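Local coordinates for protein sulfate adenylyltransferase (Allochromatium vinosum, PDB 4DNX) that catalyses the transfer of the adenylyl group of ATP to sulfate, forming adenosine 5'-phosphosulfate and diphosphate, at residues A[64-67]-A[71-74]; A[69-72]-A[77-80]; A[41-46]-A[81-86]. All blocks are in the same frame, centred on the assembly; numbering follows the deposited sequence.

Contact 1 of 3, residues A[64-67]-A[71-74]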
ATOM      1  N   ALA A  64      -0.445 -28.336 -15.440  1.00 16.98           N
ATOM      2  CA  ALA A  64      -1.830 -28.168 -14.976  1.00 15.96           C
ATOM      3  C   ALA A  64      -2.478 -29.506 -14.597  1.00 16.36           C
ATOM      4  O   ALA A  64      -3.178 -29.603 -13.549  1.00 16.09           O
ATOM      5  CB  ALA A  64      -2.679 -27.389 -15.998  1.00 15.77           C
ATOM      6  N   LEU A  65      -2.234 -30.543 -15.418  1.00 16.15           N
ATOM      7  CA  LEU A  65      -2.790 -31.901 -15.128  1.00 18.01           C
ATOM      8  C   LEU A  65      -2.169 -32.460 -13.857  1.00 18.50           C
ATOM      9  O   LEU A  65      -2.864 -33.018 -13.008  1.00 18.24           O
ATOM     10  CB  LEU A  65      -2.587 -32.829 -16.326  1.00 18.75           C
ATOM     11  CG  LEU A  65      -3.480 -32.433 -17.492  1.00 19.00           C
ATOM     12  CD1 LEU A  65      -2.780 -32.954 -18.767  1.00 19.98           C
ATOM     13  CD2 LEU A  65      -4.881 -33.031 -17.336  1.00 20.75           C
ATOM     14  N   SER A  66      -0.872 -32.206 -13.690  1.00 18.81           N
ATOM     15  CA  SER A  66      -0.177 -32.714 -12.506  1.00 19.18           C
ATOM     16  C   SER A  66      -0.651 -31.961 -11.236  1.00 17.91           C
ATOM     17  O   SER A  66      -0.919 -32.586 -10.212  1.00 19.06           O
ATOM     18  CB  SER A  66       1.335 -32.601 -12.680  1.00 19.64           C
ATOM     19  OG  SER A  66       1.999 -33.289 -11.611  1.00 19.84           O
ATOM     20  N   SER A  67      -0.808 -30.641 -11.336  1.00 16.98           N
ATOM     21  CA  SER A  67      -1.299 -29.824 -10.190  1.00 16.95           C
ATOM     22  C   SER A  67      -2.731 -30.264  -9.770  1.00 17.10           C
ATOM     23  O   SER A  67      -3.035 -30.490  -8.564  1.00 16.66           O
ATOM     24  CB  SER A  67      -1.281 -28.332 -10.589  1.00 18.51           C
ATOM     25  OG  SER A  67      -1.607 -27.588  -9.429  1.00 22.25           O
ATOM     26  N   MET A  71      -1.386 -32.115  -6.783  1.00 18.48           N
ATOM     27  CA  MET A  71      -0.878 -30.890  -6.170  1.00 17.75           C
ATOM     28  C   MET A  71       0.612 -30.688  -6.377  1.00 18.25           C
ATOM     29  O   MET A  71       1.263 -30.038  -5.572  1.00 18.90           O
ATOM     30  CB  MET A  71      -1.260 -30.802  -4.676  1.00 18.76           C
ATOM     31  CG  MET A  71      -2.747 -30.997  -4.366  1.00 20.91           C
ATOM     32  SD  MET A  71      -2.922 -30.788  -2.539  1.00 25.46           S
ATOM     33  CE  MET A  71      -4.190 -31.945  -2.102  1.00 31.60           C
ATOM     34  N   THR A  72       1.146 -31.204  -7.481  1.00 19.55           N
ATOM     35  CA  THR A  72       2.540 -30.929  -7.864  1.00 20.18           C
ATOM     36  C   THR A  72       2.640 -30.547  -9.334  1.00 20.46           C
ATOM     37  O   THR A  72       1.818 -30.962 -10.157  1.00 20.68           O
ATOM     38  CB  THR A  72       3.486 -32.149  -7.624  1.00 22.76           C
ATOM     39  OG1 THR A  72       3.097 -33.241  -8.482  1.00 24.38           O
ATOM     40  CG2 THR A  72       3.461 -32.606  -6.184  1.00 23.04           C
ATOM     41  N   LEU A  73       3.673 -29.785  -9.662  1.00 19.76           N
ATOM     42  CA  LEU A  73       4.091 -29.594 -11.046  1.00 21.28           C
ATOM     43  C   LEU A  73       4.860 -30.822 -11.580  1.00 21.68           C
ATOM     44  O   LEU A  73       5.264 -31.730 -10.822  1.00 20.40           O
ATOM     45  CB  LEU A  73       4.940 -28.325 -11.138  1.00 22.55           C
ATOM     46  CG  LEU A  73       4.238 -27.070 -10.544  1.00 27.04           C
ATOM     47  CD1 LEU A  73       5.095 -25.863 -10.784  1.00 28.14           C
ATOM     48  CD2 LEU A  73       2.858 -26.881 -11.153  1.00 27.78           C
ATOM     49  N   THR A  74       5.037 -30.904 -12.904  1.00 21.75           N
ATOM     50  CA  THR A  74       5.804 -32.050 -13.472  1.00 23.28           C
ATOM     51  C   THR A  74       7.230 -32.191 -12.926  1.00 23.10           C
ATOM     52  O   THR A  74       7.736 -33.304 -12.821  1.00 23.52           O
ATOM     53  CB  THR A  74       5.876 -32.039 -15.027  1.00 26.40           C
ATOM     54  OG1 THR A  74       6.418 -30.789 -15.478  1.00 26.96           O
ATOM     55  CG2 THR A  74       4.486 -32.277 -15.623  1.00 27.81           C
TER

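Contact 2 of 3, residues A[69-72]-A[77-80]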
ATOM      1  N   GLN A  69      -4.258 -33.143 -10.254  1.00 19.44           N
ATOM      2  CA  GLN A  69      -4.451 -34.487  -9.754  1.00 20.68           C
ATOM      3  C   GLN A  69      -3.636 -34.794  -8.511  1.00 22.18           C
ATOM      4  O   GLN A  69      -4.009 -35.702  -7.743  1.00 23.33           O
ATOM      5  CB  GLN A  69      -4.109 -35.530 -10.831  1.00 21.83           C
ATOM      6  CG  GLN A  69      -4.989 -35.457 -12.056  1.00 22.28           C
ATOM      7  CD  GLN A  69      -4.495 -36.358 -13.135  1.00 22.97           C
ATOM      8  OE1 GLN A  69      -4.881 -37.526 -13.217  1.00 25.09           O
ATOM      9  NE2 GLN A  69      -3.648 -35.827 -13.991  1.00 23.21           N
ATOM     10  N   SER A  70      -2.510 -34.094  -8.348  1.00 20.36           N
ATOM     11  CA  SER A  70      -1.522 -34.501  -7.326  1.00 20.67           C
ATOM     12  C   SER A  70      -0.922 -33.336  -6.500  1.00 19.59           C
ATOM     13  O   SER A  70      -0.061 -33.556  -5.617  1.00 20.60           O
ATOM     14  CB  SER A  70      -0.399 -35.343  -7.967  1.00 21.28           C
ATOM     15  OG  SER A  70       0.453 -34.512  -8.744  1.00 19.72           O
ATOM     16  N   MET A  71      -1.386 -32.115  -6.783  1.00 18.48           N
ATOM     17  CA  MET A  71      -0.878 -30.890  -6.170  1.00 17.75           C
ATOM     18  C   MET A  71       0.612 -30.688  -6.377  1.00 18.25           C
ATOM     19  O   MET A  71       1.263 -30.038  -5.572  1.00 18.90           O
ATOM     20  CB  MET A  71      -1.260 -30.802  -4.676  1.00 18.76           C
ATOM     21  CG  MET A  71      -2.747 -30.997  -4.366  1.00 20.91           C
ATOM     22  SD  MET A  71      -2.922 -30.788  -2.539  1.00 25.46           S
ATOM     23  CE  MET A  71      -4.190 -31.945  -2.102  1.00 31.60           C
ATOM     24  N   THR A  72       1.146 -31.204  -7.481  1.00 19.55           N
ATOM     25  CA  THR A  72       2.540 -30.929  -7.864  1.00 20.18           C
ATOM     26  C   THR A  72       2.640 -30.547  -9.334  1.00 20.46           C
ATOM     27  O   THR A  72       1.818 -30.962 -10.157  1.00 20.68           O
ATOM     28  CB  THR A  72       3.486 -32.149  -7.624  1.00 22.76           C
ATOM     29  OG1 THR A  72       3.097 -33.241  -8.482  1.00 24.38           O
ATOM     30  CG2 THR A  72       3.461 -32.606  -6.184  1.00 23.04           C
ATOM     31  N   ARG A  77       7.731 -29.641  -7.890  1.00 20.89           N
ATOM     32  CA  ARG A  77       7.367 -28.527  -6.964  1.00 21.78           C
ATOM     33  C   ARG A  77       5.906 -28.651  -6.484  1.00 20.97           C
ATOM     34  O   ARG A  77       5.026 -28.971  -7.281  1.00 20.13           O
ATOM     35  CB  ARG A  77       7.544 -27.140  -7.634  1.00 22.99           C
ATOM     36  CG  ARG A  77       8.991 -26.672  -7.803  1.00 29.47           C
ATOM     37  CD  ARG A  77       9.092 -25.367  -8.630  1.00 29.91           C
ATOM     38  NE  ARG A  77       8.701 -25.626 -10.018  1.00 32.81           N
ATOM     39  CZ  ARG A  77       8.368 -24.697 -10.916  1.00 34.77           C
ATOM     40  NH1 ARG A  77       8.371 -23.413 -10.603  1.00 38.44           N
ATOM     41  NH2 ARG A  77       8.029 -25.069 -12.143  1.00 39.34           N
ATOM     42  N   PHE A  78       5.649 -28.401  -5.198  1.00 19.97           N
ATOM     43  CA  PHE A  78       4.292 -28.364  -4.679  1.00 19.06           C
ATOM     44  C   PHE A  78       3.547 -27.091  -5.149  1.00 18.22           C
ATOM     45  O   PHE A  78       4.029 -25.959  -4.973  1.00 18.68           O
ATOM     46  CB  PHE A  78       4.336 -28.406  -3.152  1.00 19.40           C
ATOM     47  CG  PHE A  78       2.997 -28.278  -2.506  1.00 20.30           C
ATOM     48  CD1 PHE A  78       2.020 -29.279  -2.667  1.00 21.38           C
ATOM     49  CD2 PHE A  78       2.693 -27.152  -1.717  1.00 20.38           C
ATOM     50  CE1 PHE A  78       0.732 -29.137  -2.056  1.00 22.49           C
ATOM     51  CE2 PHE A  78       1.425 -27.034  -1.117  1.00 20.48           C
ATOM     52  CZ  PHE A  78       0.458 -28.018  -1.296  1.00 21.08           C
ATOM     53  N   PHE A  79       2.362 -27.290  -5.728  1.00 17.77           N
ATOM     54  CA  PHE A  79       1.415 -26.208  -5.984  1.00 17.23           C
ATOM     55  C   PHE A  79      -0.020 -26.744  -6.160  1.00 17.32           C
ATOM     56  O   PHE A  79      -0.264 -27.611  -6.995  1.00 18.37           O
ATOM     57  CB  PHE A  79       1.834 -25.318  -7.150  1.00 16.68           C
ATOM     58  CG  PHE A  79       1.127 -23.987  -7.132  1.00 16.11           C
ATOM     59  CD1 PHE A  79       1.590 -22.934  -6.308  1.00 13.82           C
ATOM     60  CD2 PHE A  79      -0.083 -23.812  -7.833  1.00 15.20           C
ATOM     61  CE1 PHE A  79       0.928 -21.735  -6.231  1.00 14.80           C
ATOM     62  CE2 PHE A  79      -0.783 -22.598  -7.758  1.00 14.23           C
ATOM     63  CZ  PHE A  79      -0.264 -21.523  -6.959  1.00 14.38           C
ATOM     64  N   PRO A  80      -0.968 -26.251  -5.357  1.00 18.28           N
ATOM     65  CA  PRO A  80      -2.239 -26.957  -5.206  1.00 19.29           C
ATOM     66  C   PRO A  80      -3.311 -26.810  -6.263  1.00 18.13           C
ATOM     67  O   PRO A  80      -4.219 -27.633  -6.266  1.00 19.94           O
ATOM     68  CB  PRO A  80      -2.778 -26.460  -3.848  1.00 21.72           C
ATOM     69  CG  PRO A  80      -2.136 -25.195  -3.598  1.00 19.48           C
ATOM     70  CD  PRO A  80      -0.821 -25.153  -4.372  1.00 19.84           C
TER

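Contact 3 of 3, residues A[41-46]-A[81-86]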
ATOM      1  N   ALA A  41      -6.368 -13.042 -14.842  1.00 11.01           N
ATOM      2  CA  ALA A  41      -5.875 -11.750 -14.326  1.00 11.76           C
ATOM      3  C   ALA A  41      -5.575 -11.830 -12.823  1.00 11.26           C
ATOM      4  O   ALA A  41      -4.589 -11.256 -12.330  1.00 11.94           O
ATOM      5  CB  ALA A  41      -6.868 -10.595 -14.671  1.00 12.08           C
ATOM      6  N   GLY A  42      -6.445 -12.494 -12.074  1.00 10.72           N
ATOM      7  CA  GLY A  42      -6.220 -12.670 -10.625  1.00 10.34           C
ATOM      8  C   GLY A  42      -4.981 -13.519 -10.374  1.00 10.88           C
ATOM      9  O   GLY A  42      -4.192 -13.256  -9.452  1.00 10.95           O
ATOM     10  N   ASN A  43      -4.804 -14.543 -11.196  1.00 10.59           N
ATOM     11  CA  ASN A  43      -3.628 -15.421 -11.104  1.00 10.47           C
ATOM     12  C   ASN A  43      -2.390 -14.530 -11.309  1.00 10.38           C
ATOM     13  O   ASN A  43      -1.367 -14.656 -10.578  1.00 10.49           O
ATOM     14  CB  ASN A  43      -3.653 -16.490 -12.227  1.00 11.43           C
ATOM     15  CG  ASN A  43      -4.651 -17.649 -11.974  1.00 12.92           C
ATOM     16  OD1 ASN A  43      -5.122 -17.848 -10.864  1.00 12.99           O
ATOM     17  ND2 ASN A  43      -4.925 -18.430 -13.020  1.00 13.63           N
ATOM     18  N   ALA A  44      -2.458 -13.596 -12.266  1.00 10.16           N
ATOM     19  CA  ALA A  44      -1.297 -12.739 -12.559  1.00  9.91           C
ATOM     20  C   ALA A  44      -0.998 -11.761 -11.441  1.00  9.61           C
ATOM     21  O   ALA A  44       0.150 -11.491 -11.136  1.00 11.14           O
ATOM     22  CB  ALA A  44      -1.514 -11.949 -13.897  1.00  9.85           C
ATOM     23  N   VAL A  45      -2.057 -11.223 -10.829  1.00  9.33           N
ATOM     24  CA  VAL A  45      -1.873 -10.288  -9.700  1.00  8.80           C
ATOM     25  C   VAL A  45      -1.231 -11.042  -8.523  1.00  9.62           C
ATOM     26  O   VAL A  45      -0.272 -10.487  -7.892  1.00  9.66           O
ATOM     27  CB  VAL A  45      -3.200  -9.626  -9.296  1.00  8.57           C
ATOM     28  CG1 VAL A  45      -3.014  -8.838  -7.989  1.00  7.92           C
ATOM     29  CG2 VAL A  45      -3.637  -8.656 -10.356  1.00  8.93           C
ATOM     30  N   MET A  46      -1.704 -12.273  -8.252  1.00  9.35           N
ATOM     31  CA  MET A  46      -1.173 -13.086  -7.123  1.00  8.99           C
ATOM     32  C   MET A  46       0.305 -13.436  -7.412  1.00  8.95           C
ATOM     33  O   MET A  46       1.155 -13.386  -6.506  1.00 11.80           O
ATOM     34  CB  MET A  46      -2.007 -14.361  -6.858  1.00  9.19           C
ATOM     35  CG  MET A  46      -3.447 -14.053  -6.364  1.00  9.00           C
ATOM     36  SD  MET A  46      -3.403 -13.425  -4.641  1.00 11.60           S
ATOM     37  CE  MET A  46      -3.299 -14.937  -3.772  1.00 11.16           C
ATOM     38  N   VAL A  81      -3.261 -25.791  -7.111  1.00 16.48           N
ATOM     39  CA  VAL A  81      -4.249 -25.648  -8.207  1.00 17.41           C
ATOM     40  C   VAL A  81      -3.574 -25.239  -9.515  1.00 16.98           C
ATOM     41  O   VAL A  81      -2.545 -24.594  -9.522  1.00 18.58           O
ATOM     42  CB  VAL A  81      -5.379 -24.602  -7.871  1.00 18.43           C
ATOM     43  CG1 VAL A  81      -6.095 -24.985  -6.561  1.00 19.50           C
ATOM     44  CG2 VAL A  81      -4.812 -23.187  -7.834  1.00 19.76           C
ATOM     45  N   PRO A  82      -4.177 -25.579 -10.646  1.00 16.62           N
ATOM     46  CA  PRO A  82      -3.580 -25.187 -11.909  1.00 17.14           C
ATOM     47  C   PRO A  82      -3.625 -23.680 -12.011  1.00 17.63           C
ATOM     48  O   PRO A  82      -4.552 -23.078 -11.490  1.00 17.86           O
ATOM     49  CB  PRO A  82      -4.512 -25.802 -12.974  1.00 17.56           C
ATOM     50  CG  PRO A  82      -5.464 -26.695 -12.297  1.00 18.94           C
ATOM     51  CD  PRO A  82      -5.287 -26.537 -10.788  1.00 17.86           C
ATOM     52  N   LEU A  83      -2.611 -23.071 -12.638  1.00 16.06           N
ATOM     53  CA  LEU A  83      -2.645 -21.659 -12.961  1.00 15.62           C
ATOM     54  C   LEU A  83      -2.657 -21.560 -14.467  1.00 16.21           C
ATOM     55  O   LEU A  83      -1.604 -21.652 -15.100  1.00 16.68           O
ATOM     56  CB  LEU A  83      -1.389 -20.945 -12.453  1.00 16.69           C
ATOM     57  CG  LEU A  83      -1.233 -20.735 -10.951  1.00 18.41           C
ATOM     58  CD1 LEU A  83       0.046 -19.861 -10.721  1.00 17.92           C
ATOM     59  CD2 LEU A  83      -2.479 -20.094 -10.312  1.00 16.94           C
ATOM     60  N   LEU A  84      -3.846 -21.396 -15.039  1.00 16.02           N
ATOM     61  CA  LEU A  84      -3.981 -21.443 -16.498  1.00 15.20           C
ATOM     62  C   LEU A  84      -4.357 -20.083 -17.075  1.00 15.53           C
ATOM     63  O   LEU A  84      -5.037 -19.251 -16.435  1.00 15.00           O
ATOM     64  CB  LEU A  84      -5.037 -22.482 -16.892  1.00 17.04           C
ATOM     65  CG  LEU A  84      -4.608 -23.959 -16.778  1.00 18.67           C
ATOM     66  CD1 LEU A  84      -5.808 -24.856 -16.850  1.00 21.11           C
ATOM     67  CD2 LEU A  84      -3.613 -24.319 -17.924  1.00 19.50           C
ATOM     68  N   CYS A  85      -3.890 -19.846 -18.299  1.00 14.35           N
ATOM     69  CA  CYS A  85      -4.379 -18.707 -19.108  1.00 13.79           C
ATOM     70  C   CYS A  85      -5.068 -19.298 -20.321  1.00 14.52           C
ATOM     71  O   CYS A  85      -4.427 -19.632 -21.339  1.00 16.63           O
ATOM     72  CB  CYS A  85      -3.208 -17.811 -19.563  1.00 14.23           C
ATOM     73  SG  CYS A  85      -3.830 -16.391 -20.487  1.00 17.41           S
ATOM     74  N   LEU A  86      -6.383 -19.461 -20.185  1.00 14.05           N
ATOM     75  CA  LEU A  86      -7.202 -20.068 -21.239  1.00 14.79           C
ATOM     76  C   LEU A  86      -7.870 -18.971 -22.043  1.00 14.70           C
ATOM     77  O   LEU A  86      -8.333 -17.988 -21.477  1.00 15.00           O
ATOM     78  CB  LEU A  86      -8.270 -20.960 -20.607  1.00 14.63           C
ATOM     79  CG  LEU A  86      -7.770 -22.288 -20.015  1.00 16.54           C
ATOM     80  CD1 LEU A  86      -8.868 -22.968 -19.203  1.00 18.17           C
ATOM     81  CD2 LEU A  86      -7.374 -23.184 -21.167  1.00 18.00           C
TER
HETATM   82  O   HOH W   1      -6.378 -20.984 -13.551  1.00 16.57           O

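Contact 1 of 3, residues A[64-67]-A[71-74]
The Ser66 side chain meets the backbone carbonyl of Thr72, where the chain doubles back after helix 61-70. Its CA-CB bond is directed at the other segment. CB passes close to Thr72 O and sits 4.3 Å from Thr74 CG2. The next atom, OG, is anti to the backbone N of Ser66 (chi1 -171°). This torsion carries the hydroxyl along the returning chain, beside the peptide that links Thr72 and Leu73. There OG donates a hydrogen bond to Thr72 O at 2.7 Å. The carbonyl is modelled too close to a neighbouring atom, so the exact length of this bond is doubtful. Beyond it, OG is 3.7 Å from Leu73 O.

The contact is the C-terminal end of a helix inside the PUA-like domain. Met71 is the first residue to leave helical backbone angles, and its phi is positive (57°). Even so, Met71 N still donates to Ser67 O at 2.9 Å, four residues back, as in an alpha helix. The bond is bent, and the donor lies above the carbonyl plane. Ser67 O also accepts a weak hydrogen bond from Arg275 NH1.

After Met71 the backbone is extended and runs back past the last turns of the helix. Ser67 turns its hydroxyl to another part of the returning chain and bonds to Phe79 O. Its CB meets Leu73 CD2 at 4.4 Å, a loose apolar touch. Ser70 OG pairs with Thr72 OG1 and also bonds to Ser66 O, so hydroxyls link the helix end to the start of the loop. Further along, Thr74 OG1 is hydrogen-bonded to Asp63 OD1, one helical turn before Ser67.

Contact 2 of 3, residues A[69-72]-A[77-80]
A single beta bridge pairs Thr72 with Phe78 across the loop that follows helix 61-70. The backbone bond beside it runs from Phe79 N to Met71 O, 3.0 Å long. Its N-H approaches from above the carbonyl plane, 47° out of it. Two CA-H groups add weaker contacts. Thr72 CA reaches Arg77 O at 3.2 Å, and Met71 CA faces Phe79 O.

The side chain of Met71 runs alongside Phe78, and both point the same way. CG of Met71 is anti to its own carbonyl carbon (chi1 -52°), which sends the chain along the ring. CB touches Phe78 CE1 at 3.7 Å. The sulfur follows, with SD 5.4 Å from the ring centroid and close to the ring plane. This is a Met-aromatic contact at the edge. The same ring has CD1 3.1 Å from Met71 O, which meets it obliquely. Met71 CB also packs on Pro80 CA at 4.0 Å.

Phe78 and Phe79 each turn a ring face to Pro80 CD, which lies toward the rim of each ring. The proline lies closer to Phe79, with CD 3.6 Å above that ring. Helix 274-287 covers the cluster, with Tyr282 edge-to-face on Phe79, Val278 on Phe78 and Pro80, and Arg275 on Met71, its NH1 bonding to Pro80 O. Phe52 makes a second edge-to-face stack with Phe79. Arg77 lies at the margin, its NE in a salt bridge to Asp75.

The chemistry is thus divided. One backbone hydrogen bond, backed by CA-H...O contacts, joins the segments, while sulfur, proline and aromatic carbons fill the buried side. Because both act on Met71, they are likely to fix its backbone path and the side of it that faces the Phe78 ring.

Contact 3 of 3, residues A[41-46]-A[81-86]
The side-chain amide of Asn43 reaches across from helix 38-48 to Leu83 and Leu84. The two ends of the amide do different work. OD1 lies against a methyl of Leu83, with CD2 at 3.5 Å, and CG of Asn43 is 3.7 Å from the same CD2. The two side chains cross at a slant. The other end, ND2, points to the backbone of Leu84 and comes 3.5 Å from Leu84 O, without a direct hydrogen bond.

A water completes the link. ND2 of Asn43 donates to it at 3.0 Å. Leu84 N donates to the same water, also at 3.0 Å. The water in turn gives a weak hydrogen bond to Pro82 O. One water therefore joins the amide to two backbone groups of segment 81-86. With an alanine in place of Asn43, the water would probably lose its amide donor and a gap would open beside the Leu83 methyl.

Torsions set the two side chains. In Asn43, CG is anti to the carbonyl carbon (chi1 -76°), which carries the amide out from the helix toward the facing chain. Leu83 has a similar first torsion (-72°), and with its extended chi2 (-174°) this brings CD2 up to the amide.

The contact packs a helix of the PUA-like domain against an irregular run of chain that leads into strand 86-87. That strand pairs antiparallel with strand 155-163, and Cys85 already forms backbone hydrogen bonds with Ile157. Leu83 likewise bonds through its backbone to Met59. These bonds place the run that Asn43 meets.

Further out, Phe267 also touches Asn43, and Pro82 and Leu84 turn to Ala64 on helix 61-70.

Overall arrangement
All three contacts lie within the PUA-like domain and follow one run of chain. Contacts 1 and 2 share Met71 and Thr72 and both use helix 61-70. Contact 3 brings in helix 38-48 and closes a longer excursion that contains the other two. Contact 1 is the most open, partly buried and built mainly from hydroxyls and backbone. Contact 2 is buried, with a backbone bridge and an aromatic and sulfur cluster. Contact 3 is also buried but smaller, and it relies on a water where contact 2 uses a direct backbone bond. Ser67 ties them together: its OG bonds to Phe79 O and lies close to Val81 O, a second acceptor within reach.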